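PDB 2Q0X: uncharacterized protein from Trypanosoma brucei, which is of unknown function but has the alpha/beta hydrolase fold and is probably a component of the paraflagellar rod. Local coordinates for residues P29-W43 with A61-E74. Numbering follows the deposited sequence.
Sequences PVFMMNMDARRCVLW and AEELQGDWAFVQVE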
ATOM      1  N   PRO A  29       1.192   7.771  -1.143  1.00 24.02           N
ATOM      2  CA  PRO A  29       2.187   8.101  -0.144  1.00 23.55           C
ATOM      3  C   PRO A  29       3.621   8.086  -0.635  1.00 22.69           C
ATOM      4  O   PRO A  29       4.038   7.203  -1.401  1.00 22.97           O
ATOM      5  CB  PRO A  29       2.019   7.003   0.915  1.00 23.48           C
ATOM      6  CG  PRO A  29       0.768   6.359   0.626  1.00 24.34           C
ATOM      7  CD  PRO A  29       0.572   6.472  -0.854  1.00 24.33           C
ATOM      8  N   VAL A  30       4.359   9.054  -0.137  1.00 21.93           N
ATOM      9  CA  VAL A  30       5.747   9.256  -0.464  1.00 21.56           C
ATOM     10  C   VAL A  30       6.471   9.498   0.854  1.00 21.32           C
ATOM     11  O   VAL A  30       6.092  10.376   1.624  1.00 21.08           O
ATOM     12  CB  VAL A  30       5.957  10.495  -1.401  1.00 21.27           C
ATOM     13  CG1 VAL A  30       7.417  10.622  -1.765  1.00 20.44           C
ATOM     14  CG2 VAL A  30       5.064  10.421  -2.670  1.00 20.22           C
ATOM     15  N   PHE A  31       7.501   8.713   1.103  1.00 21.44           N
ATOM     16  CA  PHE A  31       8.330   8.861   2.294  1.00 22.12           C
ATOM     17  C   PHE A  31       9.723   9.340   1.882  1.00 22.72           C
ATOM     18  O   PHE A  31      10.430   8.632   1.179  1.00 22.47           O
ATOM     19  CB  PHE A  31       8.450   7.522   3.027  1.00 21.93           C
ATOM     20  CG  PHE A  31       9.166   7.614   4.335  1.00 21.56           C
ATOM     21  CD1 PHE A  31      10.389   7.011   4.512  1.00 21.84           C
ATOM     22  CD2 PHE A  31       8.588   8.296   5.411  1.00 21.75           C
ATOM     23  CE1 PHE A  31      11.044   7.100   5.738  1.00 22.22           C
ATOM     24  CE2 PHE A  31       9.235   8.395   6.612  1.00 22.28           C
ATOM     25  CZ  PHE A  31      10.462   7.792   6.780  1.00 22.00           C
ATOM     26  N   MET A  32      10.102  10.531   2.348  1.00 23.80           N
ATOM     27  CA  MET A  32      11.407  11.129   2.055  1.00 25.00           C
ATOM     28  C   MET A  32      12.340  11.090   3.283  1.00 24.96           C
ATOM     29  O   MET A  32      11.920  11.394   4.391  1.00 24.46           O
ATOM     30  CB  MET A  32      11.227  12.584   1.655  1.00 25.04           C
ATOM     31  CG  MET A  32      10.047  12.842   0.716  1.00 26.20           C
ATOM     32  SD  MET A  32       9.936  14.567   0.231  1.00 27.62           S
ATOM     33  CE  MET A  32       9.502  15.370   1.749  1.00 26.79           C
ATOM     34  N   MET A  33      13.611  10.758   3.054  1.00 25.35           N
ATOM     35  CA  MET A  33      14.632  10.765   4.110  1.00 25.84           C
ATOM     36  C   MET A  33      15.799  11.634   3.679  1.00 26.18           C
ATOM     37  O   MET A  33      16.233  11.561   2.522  1.00 26.17           O
ATOM     38  CB  MET A  33      15.149   9.354   4.392  1.00 25.64           C
ATOM     39  CG  MET A  33      14.081   8.422   4.854  1.00 25.65           C
ATOM     40  SD  MET A  33      14.611   6.722   4.834  1.00 25.70           S
ATOM     41  CE  MET A  33      15.696   6.728   6.222  1.00 24.89           C
ATOM     42  N   ASN A  34      16.282  12.465   4.599  1.00 26.70           N
ATOM     43  CA  ASN A  34      17.531  13.208   4.410  1.00 27.47           C
ATOM     44  C   ASN A  34      17.486  14.176   3.242  1.00 28.25           C
ATOM     45  O   ASN A  34      18.351  14.176   2.374  1.00 27.46           O
ATOM     46  CB  ASN A  34      18.706  12.225   4.265  1.00 27.61           C
ATOM     47  CG  ASN A  34      18.770  11.242   5.438  1.00 27.25           C
ATOM     48  OD1 ASN A  34      18.679  11.657   6.594  1.00 25.88           O
ATOM     49  ND2 ASN A  34      18.880   9.942   5.141  1.00 26.54           N
ATOM     50  N   MET A  35      16.457  15.019   3.266  1.00 29.47           N
ATOM     51  CA  MET A  35      16.206  15.983   2.210  1.00 30.40           C
ATOM     52  C   MET A  35      17.055  17.241   2.355  1.00 30.78           C
ATOM     53  O   MET A  35      16.851  18.194   1.624  1.00 31.15           O
ATOM     54  CB  MET A  35      14.717  16.358   2.194  1.00 30.77           C
ATOM     55  CG  MET A  35      13.792  15.181   1.920  1.00 31.58           C
ATOM     56  SD  MET A  35      14.038  14.485   0.272  1.00 32.78           S
ATOM     57  CE  MET A  35      13.177  15.711  -0.748  1.00 32.11           C
ATOM     58  N   ASP A  36      17.987  17.251   3.304  1.00 31.23           N
ATOM     59  CA  ASP A  36      19.057  18.260   3.335  1.00 31.44           C
ATOM     60  C   ASP A  36      19.902  18.230   2.054  1.00 30.94           C
ATOM     61  O   ASP A  36      20.423  19.261   1.630  1.00 30.99           O
ATOM     62  CB  ASP A  36      19.951  18.107   4.588  1.00 31.88           C
ATOM     63  CG  ASP A  36      20.120  16.638   5.039  1.00 33.44           C
ATOM     64  OD1 ASP A  36      21.240  16.088   4.875  1.00 35.76           O
ATOM     65  OD2 ASP A  36      19.137  16.042   5.551  1.00 33.18           O
ATOM     66  N   ALA A  37      20.020  17.063   1.423  1.00 30.38           N
ATOM     67  CA  ALA A  37      20.754  16.964   0.166  1.00 29.99           C
ATOM     68  C   ALA A  37      19.971  17.702  -0.942  1.00 29.35           C
ATOM     69  O   ALA A  37      18.810  18.104  -0.735  1.00 29.75           O
ATOM     70  CB  ALA A  37      20.983  15.516  -0.199  1.00 30.13           C
ATOM     71  N   ARG A  38      20.598  17.910  -2.092  1.00 28.14           N
ATOM     72  CA  ARG A  38      19.950  18.675  -3.158  1.00 27.47           C
ATOM     73  C   ARG A  38      19.641  17.802  -4.368  1.00 26.67           C
ATOM     74  O   ARG A  38      19.498  18.308  -5.474  1.00 26.70           O
ATOM     75  CB  ARG A  38      20.820  19.867  -3.558  1.00 27.61           C
ATOM     76  N   ARG A  39      19.529  16.497  -4.136  1.00 25.54           N
ATOM     77  CA  ARG A  39      19.222  15.517  -5.166  1.00 24.87           C
ATOM     78  C   ARG A  39      18.812  14.240  -4.459  1.00 24.54           C
ATOM     79  O   ARG A  39      19.133  14.063  -3.296  1.00 24.00           O
ATOM     80  CB  ARG A  39      20.432  15.264  -6.062  1.00 24.50           C
ATOM     81  CG  ARG A  39      21.691  14.876  -5.300  1.00 24.34           C
ATOM     82  CD  ARG A  39      22.875  14.749  -6.205  1.00 23.63           C
ATOM     83  NE  ARG A  39      24.045  14.232  -5.502  1.00 23.17           N
ATOM     84  CZ  ARG A  39      25.198  13.929  -6.098  1.00 23.97           C
ATOM     85  NH1 ARG A  39      25.349  14.096  -7.406  1.00 23.01           N
ATOM     86  NH2 ARG A  39      26.217  13.469  -5.371  1.00 24.09           N
ATOM     87  N   CYS A  40      18.113  13.348  -5.152  1.00 24.47           N
ATOM     88  CA  CYS A  40      17.587  12.160  -4.498  1.00 24.54           C
ATOM     89  C   CYS A  40      17.676  10.891  -5.322  1.00 24.44           C
ATOM     90  O   CYS A  40      17.591  10.913  -6.550  1.00 24.26           O
ATOM     91  CB  CYS A  40      16.124  12.385  -4.058  1.00 24.72           C
ATOM     92  SG  CYS A  40      14.909  12.650  -5.389  1.00 26.03           S
ATOM     93  N   VAL A  41      17.842   9.772  -4.616  1.00 24.19           N
ATOM     94  CA  VAL A  41      17.493   8.474  -5.155  1.00 23.78           C
ATOM     95  C   VAL A  41      15.995   8.220  -4.900  1.00 23.64           C
ATOM     96  O   VAL A  41      15.522   8.354  -3.775  1.00 23.83           O
ATOM     97  CB  VAL A  41      18.333   7.366  -4.523  1.00 23.89           C
ATOM     98  CG1 VAL A  41      17.856   5.992  -5.005  1.00 23.52           C
ATOM     99  CG2 VAL A  41      19.814   7.602  -4.857  1.00 23.51           C
ATOM    100  N   LEU A  42      15.256   7.907  -5.968  1.00 23.37           N
ATOM    101  CA  LEU A  42      13.848   7.610  -5.901  1.00 22.94           C
ATOM    102  C   LEU A  42      13.634   6.142  -6.233  1.00 23.16           C
ATOM    103  O   LEU A  42      13.964   5.681  -7.344  1.00 23.31           O
ATOM    104  CB  LEU A  42      13.075   8.480  -6.882  1.00 23.15           C
ATOM    105  CG  LEU A  42      11.572   8.213  -7.055  1.00 22.83           C
ATOM    106  CD1 LEU A  42      10.855   8.266  -5.714  1.00 21.29           C
ATOM    107  CD2 LEU A  42      10.954   9.212  -8.089  1.00 22.01           C
ATOM    108  N   TRP A  43      13.014   5.438  -5.288  1.00 23.27           N
ATOM    109  CA  TRP A  43      12.752   4.015  -5.408  1.00 23.29           C
ATOM    110  C   TRP A  43      11.274   3.720  -5.722  1.00 23.39           C
ATOM    111  O   TRP A  43      10.378   4.237  -5.080  1.00 23.78           O
ATOM    112  CB  TRP A  43      13.156   3.283  -4.127  1.00 22.96           C
ATOM    113  CG  TRP A  43      12.764   1.840  -4.165  1.00 22.79           C
ATOM    114  CD1 TRP A  43      13.426   0.829  -4.801  1.00 22.55           C
ATOM    115  CD2 TRP A  43      11.602   1.246  -3.580  1.00 23.00           C
ATOM    116  NE1 TRP A  43      12.758  -0.346  -4.641  1.00 22.31           N
ATOM    117  CE2 TRP A  43      11.626  -0.118  -3.902  1.00 22.64           C
ATOM    118  CE3 TRP A  43      10.541   1.738  -2.822  1.00 22.87           C
ATOM    119  CZ2 TRP A  43      10.642  -0.998  -3.480  1.00 22.75           C
ATOM    120  CZ3 TRP A  43       9.561   0.863  -2.414  1.00 23.33           C
ATOM    121  CH2 TRP A  43       9.618  -0.488  -2.746  1.00 22.97           C
ATOM    122  N   ALA A  61      20.092   4.632   2.947  1.00 26.59           N
ATOM    123  CA  ALA A  61      19.725   6.033   3.167  1.00 27.16           C
ATOM    124  C   ALA A  61      20.700   6.711   4.132  1.00 27.69           C
ATOM    125  O   ALA A  61      21.098   7.860   3.936  1.00 27.67           O
ATOM    126  CB  ALA A  61      18.271   6.152   3.683  1.00 26.91           C
ATOM    127  N   GLU A  62      21.097   5.970   5.156  1.00 28.34           N
ATOM    128  CA  GLU A  62      22.062   6.434   6.128  1.00 29.27           C
ATOM    129  C   GLU A  62      23.420   6.764   5.487  1.00 28.77           C
ATOM    130  O   GLU A  62      24.009   7.818   5.755  1.00 28.40           O
ATOM    131  CB  GLU A  62      22.226   5.348   7.203  1.00 29.50           C
ATOM    132  CG  GLU A  62      22.783   5.798   8.488  1.00 30.51           C
ATOM    133  CD  GLU A  62      22.707   4.685   9.533  1.00 31.54           C
ATOM    134  OE1 GLU A  62      23.494   3.705   9.402  1.00 34.20           O
ATOM    135  OE2 GLU A  62      21.858   4.785  10.467  1.00 33.68           O
ATOM    136  N   GLU A  63      23.905   5.848   4.654  1.00 28.65           N
ATOM    137  CA  GLU A  63      25.183   6.024   3.957  1.00 28.74           C
ATOM    138  C   GLU A  63      25.143   7.163   2.949  1.00 28.36           C
ATOM    139  O   GLU A  63      26.104   7.912   2.845  1.00 28.02           O
ATOM    140  CB  GLU A  63      25.628   4.724   3.283  1.00 28.99           C
ATOM    141  CG  GLU A  63      26.128   3.674   4.270  1.00 29.92           C
ATOM    142  CD  GLU A  63      27.356   4.136   5.056  1.00 32.09           C
ATOM    143  OE1 GLU A  63      28.262   4.783   4.460  1.00 33.05           O
ATOM    144  OE2 GLU A  63      27.414   3.840   6.272  1.00 33.41           O
ATOM    145  N   LEU A  64      24.009   7.300   2.256  1.00 28.28           N
ATOM    146  CA  LEU A  64      23.763   8.388   1.299  1.00 28.17           C
ATOM    147  C   LEU A  64      23.645   9.774   1.927  1.00 28.36           C
ATOM    148  O   LEU A  64      23.808  10.778   1.240  1.00 28.15           O
ATOM    149  CB  LEU A  64      22.468   8.107   0.506  1.00 28.15           C
ATOM    150  CG  LEU A  64      22.513   7.003  -0.561  1.00 27.38           C
ATOM    151  CD1 LEU A  64      21.118   6.644  -1.032  1.00 25.66           C
ATOM    152  CD2 LEU A  64      23.406   7.441  -1.722  1.00 27.28           C
ATOM    153  N   GLN A  65      23.340   9.822   3.222  1.00 28.69           N
ATOM    154  CA  GLN A  65      23.004  11.063   3.913  1.00 28.90           C
ATOM    155  C   GLN A  65      24.082  12.129   3.743  1.00 28.67           C
ATOM    156  O   GLN A  65      25.268  11.853   3.922  1.00 28.46           O
ATOM    157  CB  GLN A  65      22.800  10.791   5.401  1.00 29.32           C
ATOM    158  CG  GLN A  65      22.220  11.963   6.163  1.00 30.62           C
ATOM    159  CD  GLN A  65      23.101  12.393   7.297  1.00 32.87           C
ATOM    160  OE1 GLN A  65      22.716  12.297   8.475  1.00 34.98           O
ATOM    161  NE2 GLN A  65      24.307  12.871   6.966  1.00 33.48           N
ATOM    162  N   GLY A  66      23.649  13.348   3.420  1.00 28.43           N
ATOM    163  CA  GLY A  66      24.548  14.447   3.102  1.00 28.38           C
ATOM    164  C   GLY A  66      24.867  14.556   1.620  1.00 28.26           C
ATOM    165  O   GLY A  66      25.388  15.583   1.170  1.00 28.34           O
ATOM    166  N   ASP A  67      24.543  13.513   0.856  1.00 27.96           N
ATOM    167  CA  ASP A  67      24.962  13.417  -0.541  1.00 27.89           C
ATOM    168  C   ASP A  67      23.737  13.220  -1.445  1.00 27.26           C
ATOM    169  O   ASP A  67      23.508  14.012  -2.358  1.00 27.39           O
ATOM    170  CB  ASP A  67      25.977  12.277  -0.696  1.00 28.14           C
ATOM    171  CG  ASP A  67      26.656  12.277  -2.040  1.00 29.29           C
ATOM    172  OD1 ASP A  67      26.802  13.362  -2.632  1.00 30.90           O
ATOM    173  OD2 ASP A  67      27.046  11.191  -2.514  1.00 31.07           O
ATOM    174  N   TRP A  68      22.954  12.173  -1.169  1.00 26.30           N
ATOM    175  CA  TRP A  68      21.653  11.969  -1.801  1.00 25.46           C
ATOM    176  C   TRP A  68      20.552  11.761  -0.750  1.00 25.07           C
ATOM    177  O   TRP A  68      20.743  11.040   0.234  1.00 25.22           O
ATOM    178  CB  TRP A  68      21.678  10.736  -2.724  1.00 24.87           C
ATOM    179  CG  TRP A  68      22.580  10.825  -3.950  1.00 24.38           C
ATOM    180  CD1 TRP A  68      23.922  10.588  -4.003  1.00 23.85           C
ATOM    181  CD2 TRP A  68      22.178  11.112  -5.299  1.00 24.17           C
ATOM    182  NE1 TRP A  68      24.379  10.732  -5.282  1.00 24.01           N
ATOM    183  CE2 TRP A  68      23.330  11.047  -6.102  1.00 24.04           C
ATOM    184  CE3 TRP A  68      20.959  11.414  -5.903  1.00 24.36           C
ATOM    185  CZ2 TRP A  68      23.297  11.275  -7.486  1.00 23.82           C
ATOM    186  CZ3 TRP A  68      20.932  11.658  -7.271  1.00 24.26           C
ATOM    187  CH2 TRP A  68      22.096  11.583  -8.043  1.00 23.65           C
ATOM    188  N   ALA A  69      19.394  12.374  -0.968  1.00 24.38           N
ATOM    189  CA  ALA A  69      18.203  12.021  -0.227  1.00 23.86           C
ATOM    190  C   ALA A  69      17.743  10.647  -0.723  1.00 23.58           C
ATOM    191  O   ALA A  69      18.192  10.189  -1.761  1.00 23.68           O
ATOM    192  CB  ALA A  69      17.105  13.068  -0.408  1.00 23.43           C
ATOM    193  N   PHE A  70      16.894   9.986   0.054  1.00 23.35           N
ATOM    194  CA  PHE A  70      16.327   8.693  -0.304  1.00 23.46           C
ATOM    195  C   PHE A  70      14.807   8.821  -0.215  1.00 23.61           C
ATOM    196  O   PHE A  70      14.275   9.139   0.841  1.00 23.00           O
ATOM    197  CB  PHE A  70      16.848   7.565   0.612  1.00 23.42           C
ATOM    198  CG  PHE A  70      16.537   6.174   0.095  1.00 23.87           C
ATOM    199  CD1 PHE A  70      15.619   5.352   0.751  1.00 23.70           C
ATOM    200  CD2 PHE A  70      17.134   5.701  -1.064  1.00 23.44           C
ATOM    201  CE1 PHE A  70      15.313   4.086   0.281  1.00 23.15           C
ATOM    202  CE2 PHE A  70      16.821   4.439  -1.549  1.00 23.73           C
ATOM    203  CZ  PHE A  70      15.890   3.629  -0.868  1.00 23.37           C
ATOM    204  N   VAL A  71      14.135   8.636  -1.355  1.00 23.84           N
ATOM    205  CA  VAL A  71      12.695   8.791  -1.451  1.00 24.03           C
ATOM    206  C   VAL A  71      12.087   7.489  -1.946  1.00 24.16           C
ATOM    207  O   VAL A  71      12.634   6.865  -2.850  1.00 24.11           O
ATOM    208  CB  VAL A  71      12.293   9.914  -2.429  1.00 24.24           C
ATOM    209  CG1 VAL A  71      10.761  10.033  -2.521  1.00 23.69           C
ATOM    210  CG2 VAL A  71      12.921  11.268  -2.011  1.00 23.84           C
ATOM    211  N   GLN A  72      10.948   7.121  -1.339  1.00 23.98           N
ATOM    212  CA  GLN A  72      10.210   5.892  -1.626  1.00 23.73           C
ATOM    213  C   GLN A  72       8.758   6.194  -1.891  1.00 23.85           C
ATOM    214  O   GLN A  72       8.147   6.964  -1.167  1.00 23.60           O
ATOM    215  CB  GLN A  72      10.282   4.967  -0.424  1.00 23.31           C
ATOM    216  CG  GLN A  72      11.658   4.471  -0.138  1.00 23.06           C
ATOM    217  CD  GLN A  72      11.716   3.677   1.153  1.00 22.58           C
ATOM    218  OE1 GLN A  72      11.340   2.501   1.191  1.00 20.62           O
ATOM    219  NE2 GLN A  72      12.162   4.328   2.227  1.00 22.46           N
ATOM    220  N   VAL A  73       8.210   5.580  -2.928  1.00 24.60           N
ATOM    221  CA  VAL A  73       6.801   5.732  -3.282  1.00 25.33           C
ATOM    222  C   VAL A  73       6.265   4.330  -3.448  1.00 26.47           C
ATOM    223  O   VAL A  73       6.967   3.443  -3.944  1.00 26.39           O
ATOM    224  CB  VAL A  73       6.595   6.580  -4.598  1.00 25.33           C
ATOM    225  CG1 VAL A  73       7.213   5.916  -5.821  1.00 24.54           C
ATOM    226  CG2 VAL A  73       5.100   6.894  -4.868  1.00 24.50           C
ATOM    227  N   GLU A  74       5.021   4.118  -3.041  1.00 27.98           N
ATOM    228  CA  GLU A  74       4.351   2.864  -3.362  1.00 29.11           C
ATOM    229  C   GLU A  74       3.618   2.986  -4.683  1.00 29.19           C
ATOM    230  O   GLU A  74       2.788   3.868  -4.852  1.00 30.26           O
ATOM    231  CB  GLU A  74       3.424   2.431  -2.226  1.00 29.44           C
ATOM    232  CG  GLU A  74       4.207   1.834  -1.066  1.00 30.00           C
ATOM    233  CD  GLU A  74       3.354   1.568   0.179  1.00 30.16           C
ATOM    234  OE1 GLU A  74       3.857   0.809   1.067  1.00 28.36           O
ATOM    235  OE2 GLU A  74       2.206   2.126   0.252  1.00 31.12           O
TER
HETATM  236  O   HOH W   1      12.632   7.263   1.864  1.00 26.95           O
HETATM  237  O   HOH W   2      19.890   9.425   2.302  1.00 37.16           O
HETATM  238  O   HOH W   3      21.273  14.281   2.960  1.00 59.26           O
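Strand 69-73 pairs on both edges with 29-43: antiparallel to 29-33, at 169°, and parallel to 40-43. F31 and M33 exchange backbone bonds with Q72 and F70. On the other edge A69 N donates to R39 O, V41 N to A69 O, V71 N to V41 O and W43 N to V71 O. Water bridges F31 O, F70 O and Q72 NE2, while the other end of the Q72 amide, OE1, accepts from the backbone N of L52.

The R39 side chain lies flat on W68. The guanidinium and indole planes are 9° apart. CD makes a CH-pi contact over the six-membered ring of W68, 3.5 Å from its centroid. CZ lies over the five-membered ring, an off-centre cation-pi contact. The R39 chain is stretched out as far as NE, which carries it along the ring. Two nitrogens of R39 hold D67: NE gives a straight N-H bond to the backbone O of D67 (3.2 Å), from above the carbonyl plane, and NH2 forms a salt bridge to OD1 of D67 (2.8 Å), met from above the carboxylate plane. NH1 of R39 has its own salt bridges, to E109 and D295.

On one face of the sheet V71 is the common neighbour. Its CG1 meets V30 CG1 tightly at 3.5 Å, and L42 CD1 also touches it. Its CG2 faces C40 CB and M35 SD. On the other face M33 CE rests on A61 CB (3.7 Å), with M33 bent at chi3 (73°). V41 CG1 packs on F70 CE2. At the turn, a second water links N34 ND2, A61 O and W68 O.

The contact belongs to the beta-alpha-beta unit 40-44, 57-64, 69-73 of the hydrolase-fold sheet. Strand 13-21 flanks 26-33, and strand 110-115 flanks 40-44. Helix 280-299 packs on V41 and L64.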